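Local atomic coordinates of transcriptional regulator, TetR family (Thermus thermophilus, PDB entry 3VPR), a protein that probably binds operator DNA through a helix-turn-helix domain and represses transcription as a TetR-family regulator. Residues A13-E22 with P95-S106; A69-L79 with A128-F139. All blocks are in the same frame, centred on the assembly; numbering follows the deposited sequence.

Contact 1 of 2, residues A13-E22 with P95-S106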
loop_
_atom_site.group_PDB
_atom_site.type_symbol
_atom_site.label_atom_id
_atom_site.label_comp_id
_atom_site.label_asym_id
_atom_site.label_seq_id
_atom_site.Cartn_x
_atom_site.Cartn_y
_atom_site.Cartn_z
ATOM N N ALA A 13 11.377 14.732 -9.569
ATOM C CA ALA A 13 10.964 13.591 -8.769
ATOM C C ALA A 13 11.332 13.792 -7.291
ATOM O O ALA A 13 10.526 13.504 -6.409
ATOM C CB ALA A 13 11.594 12.310 -9.304
ATOM N N LYS A 14 12.540 14.281 -7.017
ATOM C CA LYS A 14 12.943 14.509 -5.628
ATOM C C LYS A 14 12.118 15.624 -4.994
ATOM O O LYS A 14 11.683 15.510 -3.853
ATOM C CB LYS A 14 14.416 14.888 -5.535
ATOM C CG LYS A 14 15.374 13.784 -5.899
ATOM C CD LYS A 14 16.811 14.278 -5.757
ATOM C CE LYS A 14 17.807 13.241 -6.247
ATOM N NZ LYS A 14 19.208 13.728 -6.111
ATOM N N LEU A 15 11.893 16.698 -5.738
ATOM C CA LEU A 15 11.136 17.820 -5.201
ATOM C C LEU A 15 9.699 17.405 -4.896
ATOM O O LEU A 15 9.153 17.779 -3.862
ATOM C CB LEU A 15 11.170 19.004 -6.171
ATOM C CG LEU A 15 10.390 20.219 -5.684
ATOM C CD1 LEU A 15 10.947 20.672 -4.336
ATOM C CD2 LEU A 15 10.486 21.336 -6.703
ATOM N N PHE A 16 9.097 16.621 -5.784
ATOM C CA PHE A 16 7.732 16.157 -5.570
ATOM C C PHE A 16 7.687 15.257 -4.338
ATOM O O PHE A 16 6.711 15.263 -3.597
ATOM C CB PHE A 16 7.210 15.373 -6.775
ATOM C CG PHE A 16 6.999 16.204 -8.009
ATOM C CD1 PHE A 16 6.635 17.542 -7.915
ATOM C CD2 PHE A 16 7.129 15.630 -9.275
ATOM C CE1 PHE A 16 6.402 18.302 -9.068
ATOM C CE2 PHE A 16 6.896 16.373 -10.429
ATOM C CZ PHE A 16 6.532 17.714 -10.328
ATOM N N THR A 17 8.739 14.472 -4.132
ATOM C CA THR A 17 8.809 13.588 -2.977
ATOM C C THR A 17 8.929 14.411 -1.685
ATOM O O THR A 17 8.371 14.049 -0.654
ATOM C CB THR A 17 10.024 12.633 -3.089
ATOM O OG1 THR A 17 9.813 11.723 -4.173
ATOM C CG2 THR A 17 10.224 11.841 -1.787
ATOM N N GLU A 18 9.650 15.526 -1.760
ATOM C CA GLU A 18 9.871 16.404 -0.612
ATOM C C GLU A 18 8.702 17.345 -0.316
ATOM O O GLU A 18 8.386 17.591 0.844
ATOM C CB GLU A 18 11.146 17.242 -0.828
ATOM C CG GLU A 18 12.465 16.443 -0.876
ATOM C CD GLU A 18 13.617 17.212 -1.554
ATOM O OE1 GLU A 18 14.761 16.699 -1.577
ATOM O OE2 GLU A 18 13.381 18.324 -2.078
ATOM N N LYS A 19 8.071 17.869 -1.365
ATOM C CA LYS A 19 6.955 18.807 -1.228
ATOM C C LYS A 19 5.569 18.278 -1.594
ATOM O O LYS A 19 4.567 18.856 -1.187
ATOM C CB LYS A 19 7.168 20.039 -2.105
ATOM C CG LYS A 19 8.321 20.928 -1.773
ATOM C CD LYS A 19 8.152 22.242 -2.535
ATOM C CE LYS A 19 6.849 22.934 -2.137
ATOM N NZ LYS A 19 6.597 24.221 -2.843
ATOM N N GLY A 20 5.510 17.212 -2.381
ATOM C CA GLY A 20 4.221 16.688 -2.804
ATOM C C GLY A 20 3.972 17.222 -4.205
ATOM O O GLY A 20 4.290 18.377 -4.474
ATOM N N TYR A 21 3.405 16.411 -5.092
ATOM C CA TYR A 21 3.165 16.839 -6.471
ATOM C C TYR A 21 2.277 18.057 -6.611
ATOM O O TYR A 21 2.605 19.011 -7.325
ATOM C CB TYR A 21 2.544 15.703 -7.296
ATOM C CG TYR A 21 2.163 16.130 -8.703
ATOM C CD1 TYR A 21 3.127 16.232 -9.705
ATOM C CD2 TYR A 21 0.844 16.478 -9.019
ATOM C CE1 TYR A 21 2.792 16.672 -10.986
ATOM C CE2 TYR A 21 0.502 16.923 -10.296
ATOM C CZ TYR A 21 1.484 17.018 -11.274
ATOM O OH TYR A 21 1.171 17.479 -12.535
ATOM N N GLU A 22 1.129 18.002 -5.953
ATOM C CA GLU A 22 0.160 19.079 -6.007
ATOM C C GLU A 22 0.675 20.411 -5.473
ATOM O O GLU A 22 0.403 21.462 -6.057
ATOM C CB GLU A 22 -1.103 18.662 -5.254
ATOM C CG GLU A 22 -1.969 17.687 -6.027
ATOM C CD GLU A 22 -2.419 18.272 -7.351
ATOM O OE1 GLU A 22 -2.891 19.428 -7.346
ATOM O OE2 GLU A 22 -2.307 17.587 -8.393
ATOM N N PRO A 95 12.722 8.044 -5.186
ATOM C CA PRO A 95 11.923 9.246 -5.458
ATOM C C PRO A 95 10.928 9.146 -6.623
ATOM O O PRO A 95 9.866 9.769 -6.584
ATOM C CB PRO A 95 12.980 10.341 -5.653
ATOM C CG PRO A 95 14.241 9.585 -5.984
ATOM C CD PRO A 95 14.165 8.346 -5.163
ATOM N N PHE A 96 11.259 8.372 -7.654
ATOM C CA PHE A 96 10.348 8.208 -8.784
ATOM C C PHE A 96 9.089 7.447 -8.369
ATOM O O PHE A 96 7.997 7.710 -8.873
ATOM C CB PHE A 96 11.020 7.443 -9.924
ATOM C CG PHE A 96 12.062 8.230 -10.651
ATOM C CD1 PHE A 96 13.356 8.322 -10.153
ATOM C CD2 PHE A 96 11.751 8.885 -11.839
ATOM C CE1 PHE A 96 14.329 9.059 -10.830
ATOM C CE2 PHE A 96 12.716 9.628 -12.528
ATOM C CZ PHE A 96 14.007 9.716 -12.023
ATOM N N PHE A 97 9.253 6.494 -7.458
ATOM C CA PHE A 97 8.133 5.694 -6.978
ATOM C C PHE A 97 7.232 6.494 -6.059
ATOM O O PHE A 97 6.009 6.379 -6.134
ATOM C CB PHE A 97 8.654 4.442 -6.283
ATOM C CG PHE A 97 9.044 3.360 -7.241
ATOM C CD1 PHE A 97 8.108 2.420 -7.667
ATOM C CD2 PHE A 97 10.318 3.326 -7.784
ATOM C CE1 PHE A 97 8.441 1.465 -8.624
ATOM C CE2 PHE A 97 10.656 2.375 -8.742
ATOM C CZ PHE A 97 9.718 1.445 -9.162
ATOM N N VAL A 98 7.831 7.309 -5.198
ATOM C CA VAL A 98 7.046 8.136 -4.299
ATOM C C VAL A 98 6.234 9.116 -5.146
ATOM O O VAL A 98 5.090 9.436 -4.827
ATOM C CB VAL A 98 7.950 8.914 -3.319
ATOM C CG1 VAL A 98 7.112 9.902 -2.498
ATOM C CG2 VAL A 98 8.669 7.933 -2.397
ATOM N N THR A 99 6.819 9.570 -6.246
ATOM C CA THR A 99 6.128 10.514 -7.117
ATOM C C THR A 99 4.964 9.840 -7.841
ATOM O O THR A 99 3.840 10.346 -7.838
ATOM C CB THR A 99 7.087 11.113 -8.176
ATOM O OG1 THR A 99 8.108 11.881 -7.525
ATOM C CG2 THR A 99 6.321 12.013 -9.143
HETATM N N MSE A 100 5.245 8.700 -8.461
HETATM C CA MSE A 100 4.238 7.952 -9.205
HETATM C C MSE A 100 2.998 7.537 -8.400
HETATM O O MSE A 100 1.864 7.734 -8.842
HETATM C CB MSE A 100 4.858 6.692 -9.803
HETATM C CG MSE A 100 3.803 5.754 -10.343
HETATM SE SE MSE A 100 4.313 3.922 -10.226
HETATM C CE MSE A 100 4.208 3.697 -8.310
ATOM N N LEU A 101 3.223 6.943 -7.233
ATOM C CA LEU A 101 2.135 6.477 -6.383
ATOM C C LEU A 101 1.108 7.559 -6.069
ATOM O O LEU A 101 -0.086 7.386 -6.315
ATOM C CB LEU A 101 2.698 5.915 -5.073
ATOM C CG LEU A 101 1.709 5.165 -4.176
ATOM C CD1 LEU A 101 1.179 3.955 -4.926
ATOM C CD2 LEU A 101 2.389 4.727 -2.879
ATOM N N GLN A 102 1.574 8.679 -5.534
ATOM C CA GLN A 102 0.683 9.770 -5.162
ATOM C C GLN A 102 0.044 10.484 -6.352
ATOM O O GLN A 102 -1.123 10.874 -6.298
ATOM C CB GLN A 102 1.440 10.795 -4.302
ATOM C CG GLN A 102 2.493 11.592 -5.059
ATOM C CD GLN A 102 3.168 12.657 -4.203
ATOM O OE1 GLN A 102 2.507 13.522 -3.624
ATOM N NE2 GLN A 102 4.492 12.601 -4.129
ATOM N N GLY A 103 0.808 10.636 -7.429
ATOM C CA GLY A 103 0.315 11.352 -8.593
ATOM C C GLY A 103 -0.755 10.745 -9.480
ATOM O O GLY A 103 -1.370 11.469 -10.261
ATOM N N ILE A 104 -0.993 9.441 -9.362
ATOM C CA ILE A 104 -1.979 8.755 -10.200
ATOM C C ILE A 104 -3.214 9.563 -10.626
ATOM O O ILE A 104 -3.486 9.701 -11.822
ATOM C CB ILE A 104 -2.463 7.435 -9.538
ATOM C CG1 ILE A 104 -3.404 6.685 -10.489
ATOM C CG2 ILE A 104 -3.165 7.730 -8.220
ATOM C CD1 ILE A 104 -2.738 6.218 -11.772
ATOM N N LYS A 105 -3.955 10.098 -9.664
ATOM C CA LYS A 105 -5.161 10.860 -9.983
ATOM C C LYS A 105 -4.898 12.131 -10.786
ATOM O O LYS A 105 -5.813 12.688 -11.402
ATOM C CB LYS A 105 -5.910 11.225 -8.699
ATOM C CG LYS A 105 -5.062 11.958 -7.668
ATOM C CD LYS A 105 -5.916 12.526 -6.542
ATOM C CE LYS A 105 -5.052 13.008 -5.389
ATOM N NZ LYS A 105 -4.241 11.900 -4.794
ATOM N N SER A 106 -3.648 12.582 -10.793
ATOM C CA SER A 106 -3.298 13.807 -11.496
ATOM C C SER A 106 -3.023 13.661 -12.987
ATOM O O SER A 106 -3.063 14.647 -13.718
ATOM C CB SER A 106 -2.090 14.468 -10.814
ATOM O OG SER A 106 -2.413 14.893 -9.499
#
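Ala13 sets its methyl over the middle of the Phe96 ring, a CH-pi contact in which CB stands 4.2 Å from the ring centroid, almost on the normal. It opens a seam between the first helix of the TetR-type DNA-binding domain, 4-19, and helix 94-103 of the C-terminal domain; their segments 13-19 and 95-103 cross at 62°, axes 8.1 Å apart. Thr17 and Thr99 follow the same pattern on the two helices. Each has OG1 anti to its own carbonyl carbon (chi1 -67° in Thr17), which turns the hydroxyl back along its helix: Thr17 OG1 donates to Ala13 O and Thr99 OG1 to Pro95 O. Each carbonyl thus takes an N-H and a hydroxyl from opposite faces of its plane. Though bonded within their own helices, the hydroxyls still lie against the other helix, and the methyls add further packing. The side chains of Thr17 and Val98 cross at about a right angle, CG2 3.7 Å from CG1, and Thr99 CG2 comes obliquely to CD2 of the Phe16 ring. Tyr21 CD1 lies over the centre of one face of that ring; Lys47 adds a cation-pi contact to Tyr21, and Leu51 of helix 47-70 touches both Tyr21 and Thr99. Past Gly20, the first residue beyond the helix, with positive phi, Gln102 OE1 reaches across to take a weak bond from Tyr21 N at 3.4 Å, while NE2 steadies the amide by donating to Val98 O. Farthest along, Ser106 OG donates to Glu22 OE2 on the anti side of the carboxylate, 2.9 Å away and 19° out of its plane.

Contact 2 of 2, residues A69-L79 with A128-F139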
loop_
_atom_site.group_PDB
_atom_site.type_symbol
_atom_site.label_atom_id
_atom_site.label_comp_id
_atom_site.label_asym_id
_atom_site.label_seq_id
_atom_site.Cartn_x
_atom_site.Cartn_y
_atom_site.Cartn_z
ATOM N N ALA A 69 12.985 -12.217 -14.954
ATOM C CA ALA A 69 12.551 -13.391 -14.206
ATOM C C ALA A 69 11.799 -14.426 -15.029
ATOM O O ALA A 69 11.873 -15.617 -14.737
ATOM C CB ALA A 69 11.700 -12.963 -13.005
ATOM N N LEU A 70 11.068 -13.976 -16.046
ATOM C CA LEU A 70 10.316 -14.884 -16.895
ATOM C C LEU A 70 11.248 -15.871 -17.604
ATOM O O LEU A 70 10.835 -16.969 -17.997
ATOM C CB LEU A 70 9.512 -14.094 -17.934
ATOM C CG LEU A 70 8.316 -13.266 -17.448
ATOM C CD1 LEU A 70 7.671 -12.539 -18.621
ATOM C CD2 LEU A 70 7.302 -14.176 -16.780
ATOM N N GLU A 71 12.511 -15.481 -17.742
ATOM C CA GLU A 71 13.507 -16.308 -18.414
ATOM C C GLU A 71 14.152 -17.372 -17.534
ATOM O O GLU A 71 14.930 -18.192 -18.023
ATOM C CB GLU A 71 14.591 -15.420 -19.033
ATOM C CG GLU A 71 14.076 -14.492 -20.128
ATOM C CD GLU A 71 13.434 -15.247 -21.276
ATOM O OE1 GLU A 71 14.134 -16.060 -21.914
ATOM O OE2 GLU A 71 12.230 -15.031 -21.543
ATOM N N VAL A 72 13.830 -17.370 -16.244
ATOM C CA VAL A 72 14.386 -18.361 -15.328
ATOM C C VAL A 72 13.534 -19.630 -15.354
ATOM O O VAL A 72 12.341 -19.597 -15.045
ATOM C CB VAL A 72 14.453 -17.815 -13.881
ATOM C CG1 VAL A 72 14.989 -18.885 -12.935
ATOM C CG2 VAL A 72 15.338 -16.577 -13.840
ATOM N N ALA A 73 14.159 -20.743 -15.728
ATOM C CA ALA A 73 13.484 -22.033 -15.822
ATOM C C ALA A 73 12.742 -22.415 -14.541
ATOM O O ALA A 73 11.525 -22.541 -14.552
ATOM C CB ALA A 73 14.493 -23.122 -16.192
ATOM N N ASP A 74 13.477 -22.604 -13.449
ATOM C CA ASP A 74 12.892 -22.968 -12.155
ATOM C C ASP A 74 11.927 -21.896 -11.615
ATOM O O ASP A 74 12.348 -20.823 -11.184
ATOM C CB ASP A 74 14.017 -23.237 -11.141
ATOM C CG ASP A 74 13.501 -23.488 -9.733
ATOM O OD1 ASP A 74 12.309 -23.825 -9.572
ATOM O OD2 ASP A 74 14.297 -23.362 -8.779
ATOM N N PRO A 75 10.615 -22.187 -11.635
ATOM C CA PRO A 75 9.571 -21.267 -11.154
ATOM C C PRO A 75 9.847 -20.663 -9.775
ATOM O O PRO A 75 9.484 -19.519 -9.519
ATOM C CB PRO A 75 8.315 -22.136 -11.158
ATOM C CG PRO A 75 8.581 -23.104 -12.287
ATOM C CD PRO A 75 10.026 -23.471 -12.063
ATOM N N LYS A 76 10.483 -21.428 -8.892
ATOM C CA LYS A 76 10.795 -20.933 -7.553
ATOM C C LYS A 76 11.859 -19.851 -7.602
ATOM O O LYS A 76 11.778 -18.846 -6.892
ATOM C CB LYS A 76 11.278 -22.066 -6.646
ATOM C CG LYS A 76 10.237 -23.145 -6.358
ATOM C CD LYS A 76 10.704 -24.075 -5.242
ATOM C CE LYS A 76 12.055 -24.709 -5.564
ATOM N NZ LYS A 76 12.631 -25.456 -4.402
ATOM N N GLU A 77 12.863 -20.073 -8.441
ATOM C CA GLU A 77 13.967 -19.138 -8.606
ATOM C C GLU A 77 13.507 -17.925 -9.422
ATOM O O GLU A 77 13.989 -16.811 -9.232
ATOM C CB GLU A 77 15.127 -19.853 -9.303
ATOM C CG GLU A 77 16.437 -19.099 -9.291
ATOM C CD GLU A 77 16.871 -18.715 -7.890
ATOM O OE1 GLU A 77 16.742 -19.554 -6.975
ATOM O OE2 GLU A 77 17.351 -17.576 -7.708
ATOM N N ALA A 78 12.563 -18.155 -10.331
ATOM C CA ALA A 78 12.032 -17.087 -11.159
ATOM C C ALA A 78 11.230 -16.121 -10.283
ATOM O O ALA A 78 11.253 -14.903 -10.486
ATOM C CB ALA A 78 11.138 -17.671 -12.249
ATOM N N LEU A 79 10.519 -16.670 -9.305
ATOM C CA LEU A 79 9.722 -15.833 -8.421
ATOM C C LEU A 79 10.644 -15.002 -7.540
ATOM O O LEU A 79 10.399 -13.820 -7.326
ATOM C CB LEU A 79 8.802 -16.694 -7.552
ATOM C CG LEU A 79 7.973 -15.917 -6.514
ATOM C CD1 LEU A 79 7.010 -14.976 -7.225
ATOM C CD2 LEU A 79 7.212 -16.890 -5.619
ATOM N N ALA A 128 2.178 -15.058 -14.726
ATOM C CA ALA A 128 2.710 -16.067 -15.644
ATOM C C ALA A 128 3.720 -16.956 -14.925
ATOM O O ALA A 128 3.747 -18.162 -15.149
ATOM C CB ALA A 128 3.368 -15.402 -16.868
ATOM N N ILE A 129 4.555 -16.366 -14.072
ATOM C CA ILE A 129 5.539 -17.155 -13.323
ATOM C C ILE A 129 4.823 -18.098 -12.345
ATOM O O ILE A 129 5.157 -19.273 -12.240
ATOM C CB ILE A 129 6.496 -16.258 -12.515
ATOM C CG1 ILE A 129 7.373 -15.438 -13.458
ATOM C CG2 ILE A 129 7.358 -17.101 -11.595
ATOM C CD1 ILE A 129 8.304 -14.473 -12.735
ATOM N N LEU A 130 3.832 -17.579 -11.634
ATOM C CA LEU A 130 3.082 -18.385 -10.679
ATOM C C LEU A 130 2.295 -19.479 -11.390
ATOM O O LEU A 130 2.297 -20.633 -10.962
ATOM C CB LEU A 130 2.122 -17.500 -9.874
ATOM C CG LEU A 130 2.810 -16.432 -9.020
ATOM C CD1 LEU A 130 1.772 -15.470 -8.435
ATOM C CD2 LEU A 130 3.616 -17.112 -7.921
ATOM N N ARG A 131 1.629 -19.115 -12.485
ATOM C CA ARG A 131 0.841 -20.083 -13.236
ATOM C C ARG A 131 1.710 -21.236 -13.748
ATOM O O ARG A 131 1.287 -22.404 -13.719
ATOM C CB ARG A 131 0.119 -19.397 -14.403
ATOM C CG ARG A 131 -0.596 -20.361 -15.331
ATOM C CD ARG A 131 -1.599 -19.658 -16.235
ATOM N NE ARG A 131 -1.151 -18.330 -16.640
ATOM C CZ ARG A 131 -1.595 -17.197 -16.105
ATOM N NH1 ARG A 131 -2.510 -17.226 -15.145
ATOM N NH2 ARG A 131 -1.109 -16.038 -16.511
ATOM N N ARG A 132 2.917 -20.920 -14.213
ATOM C CA ARG A 132 3.812 -21.971 -14.697
ATOM C C ARG A 132 4.151 -22.893 -13.537
ATOM O O ARG A 132 4.222 -24.111 -13.699
ATOM C CB ARG A 132 5.102 -21.378 -15.261
ATOM C CG ARG A 132 4.957 -20.698 -16.616
ATOM C CD ARG A 132 6.224 -19.904 -16.935
ATOM N NE ARG A 132 7.425 -20.617 -16.493
ATOM C CZ ARG A 132 8.625 -20.059 -16.347
ATOM N NH1 ARG A 132 8.809 -18.768 -16.610
ATOM N NH2 ARG A 132 9.644 -20.792 -15.915
ATOM N N GLY A 133 4.358 -22.302 -12.362
ATOM C CA GLY A 133 4.684 -23.081 -11.182
ATOM C C GLY A 133 3.578 -24.060 -10.849
ATOM O O GLY A 133 3.841 -25.214 -10.504
ATOM N N VAL A 134 2.333 -23.601 -10.947
ATOM C CA VAL A 134 1.200 -24.470 -10.668
ATOM C C VAL A 134 1.081 -25.537 -11.762
ATOM O O VAL A 134 0.812 -26.700 -11.480
ATOM C CB VAL A 134 -0.117 -23.662 -10.580
ATOM C CG1 VAL A 134 -1.312 -24.615 -10.552
ATOM C CG2 VAL A 134 -0.116 -22.784 -9.307
ATOM N N GLU A 135 1.290 -25.137 -13.008
ATOM C CA GLU A 135 1.197 -26.066 -14.130
ATOM C C GLU A 135 2.269 -27.158 -14.067
ATOM O O GLU A 135 1.977 -28.336 -14.262
ATOM C CB GLU A 135 1.291 -25.292 -15.445
ATOM C CG GLU A 135 0.204 -24.224 -15.571
ATOM C CD GLU A 135 0.293 -23.416 -16.848
ATOM O OE1 GLU A 135 1.426 -23.084 -17.267
ATOM O OE2 GLU A 135 -0.776 -23.095 -17.421
ATOM N N GLN A 136 3.509 -26.773 -13.786
ATOM C CA GLN A 136 4.588 -27.750 -13.698
ATOM C C GLN A 136 4.502 -28.530 -12.394
ATOM O O GLN A 136 5.344 -29.380 -12.119
ATOM C CB GLN A 136 5.937 -27.048 -13.784
ATOM C CG GLN A 136 6.218 -26.435 -15.146
ATOM C CD GLN A 136 7.218 -25.296 -15.075
ATOM O OE1 GLN A 136 6.857 -24.163 -14.746
ATOM N NE2 GLN A 136 8.482 -25.590 -15.366
ATOM N N GLY A 137 3.479 -28.240 -11.591
ATOM C CA GLY A 137 3.329 -28.934 -10.327
ATOM C C GLY A 137 4.364 -28.534 -9.291
ATOM O O GLY A 137 4.497 -29.204 -8.273
ATOM N N VAL A 138 5.093 -27.444 -9.532
ATOM C CA VAL A 138 6.109 -26.980 -8.585
ATOM C C VAL A 138 5.460 -26.226 -7.426
ATOM O O VAL A 138 5.960 -26.233 -6.304
ATOM C CB VAL A 138 7.134 -26.053 -9.261
ATOM C CG1 VAL A 138 8.169 -25.610 -8.247
ATOM C CG2 VAL A 138 7.805 -26.783 -10.412
ATOM N N PHE A 139 4.360 -25.550 -7.719
ATOM C CA PHE A 139 3.616 -24.830 -6.702
ATOM C C PHE A 139 2.281 -25.566 -6.593
ATOM O O PHE A 139 1.825 -26.180 -7.560
ATOM C CB PHE A 139 3.348 -23.372 -7.114
ATOM C CG PHE A 139 4.586 -22.527 -7.276
ATOM C CD1 PHE A 139 5.698 -22.719 -6.466
ATOM C CD2 PHE A 139 4.613 -21.497 -8.220
ATOM C CE1 PHE A 139 6.822 -21.902 -6.589
ATOM C CE2 PHE A 139 5.735 -20.670 -8.351
ATOM C CZ PHE A 139 6.844 -20.876 -7.531
#
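Arg132 extends its guanidinium edge-on to the backbone turn between helices 47-70 and 75-92. NH2 donates to Val72 O at 3.1 Å, a nearly straight bond (165°) in the guanidinium plane, and lies 2.9 Å from Ala73 O; NH1 adds a weak bond to Leu70 O. The bend at chi3 (38°) turns the group across the carbonyls. With an alanine here, Val72 O is likely to lose its donor, Leu70 O its weak one, and the 71-74 turn its tie to helix 109-135. One helical turn earlier, Ile129 is a knob among Ala69, Leu70, Ala78 and Leu79: CD1 meets Ala69 CB at 3.7 Å, CG1 meets Leu70 CD2, and CG2 faces Ala78 CB. Pro75 lays CB on Gly133 CA, 3.8 Å away, where a side chain would run into the Phe139 ring. That ring brings CZ to Pro75 O and CE1 to Lys76 CG, which also touches Val138 CG1. Farther out, Asp74 OD1 caps helix 75-92 by accepting from Lys76 N, and a Schellman motif with Gly137 at positive phi ends helix 109-135, folding Val138 and Phe139 back toward Pro75. Leu182 of helix 170-183 touches Phe139, and Leu185 of the second subunit packs on Leu79, Leu130 and Phe139. Helix segments 75-79 and 128-135 run antiparallel (162°, axes 9.3 Å apart), a pairing within the all-helical C-terminal domain of a TetR-family protein.

The two contacts lie on opposite sides of the chain's centre, about 34 Å between their centres and about 15 Å between nearest atoms, so they do not touch. Along the chain their segments alternate: 13-22, 69-79, 95-106, 128-139. Helices 75-92, 94-103 and 109-135 follow one another in succession. Contact 1 joins the DNA-binding domain to the C-terminal domain, whereas contact 2 ties together helices within the C-terminal domain and meets the second subunit more widely, through six residues against one. Helix 47-70 spans the distance between them: its side chains touch contact 1, and its last residues belong to contact 2.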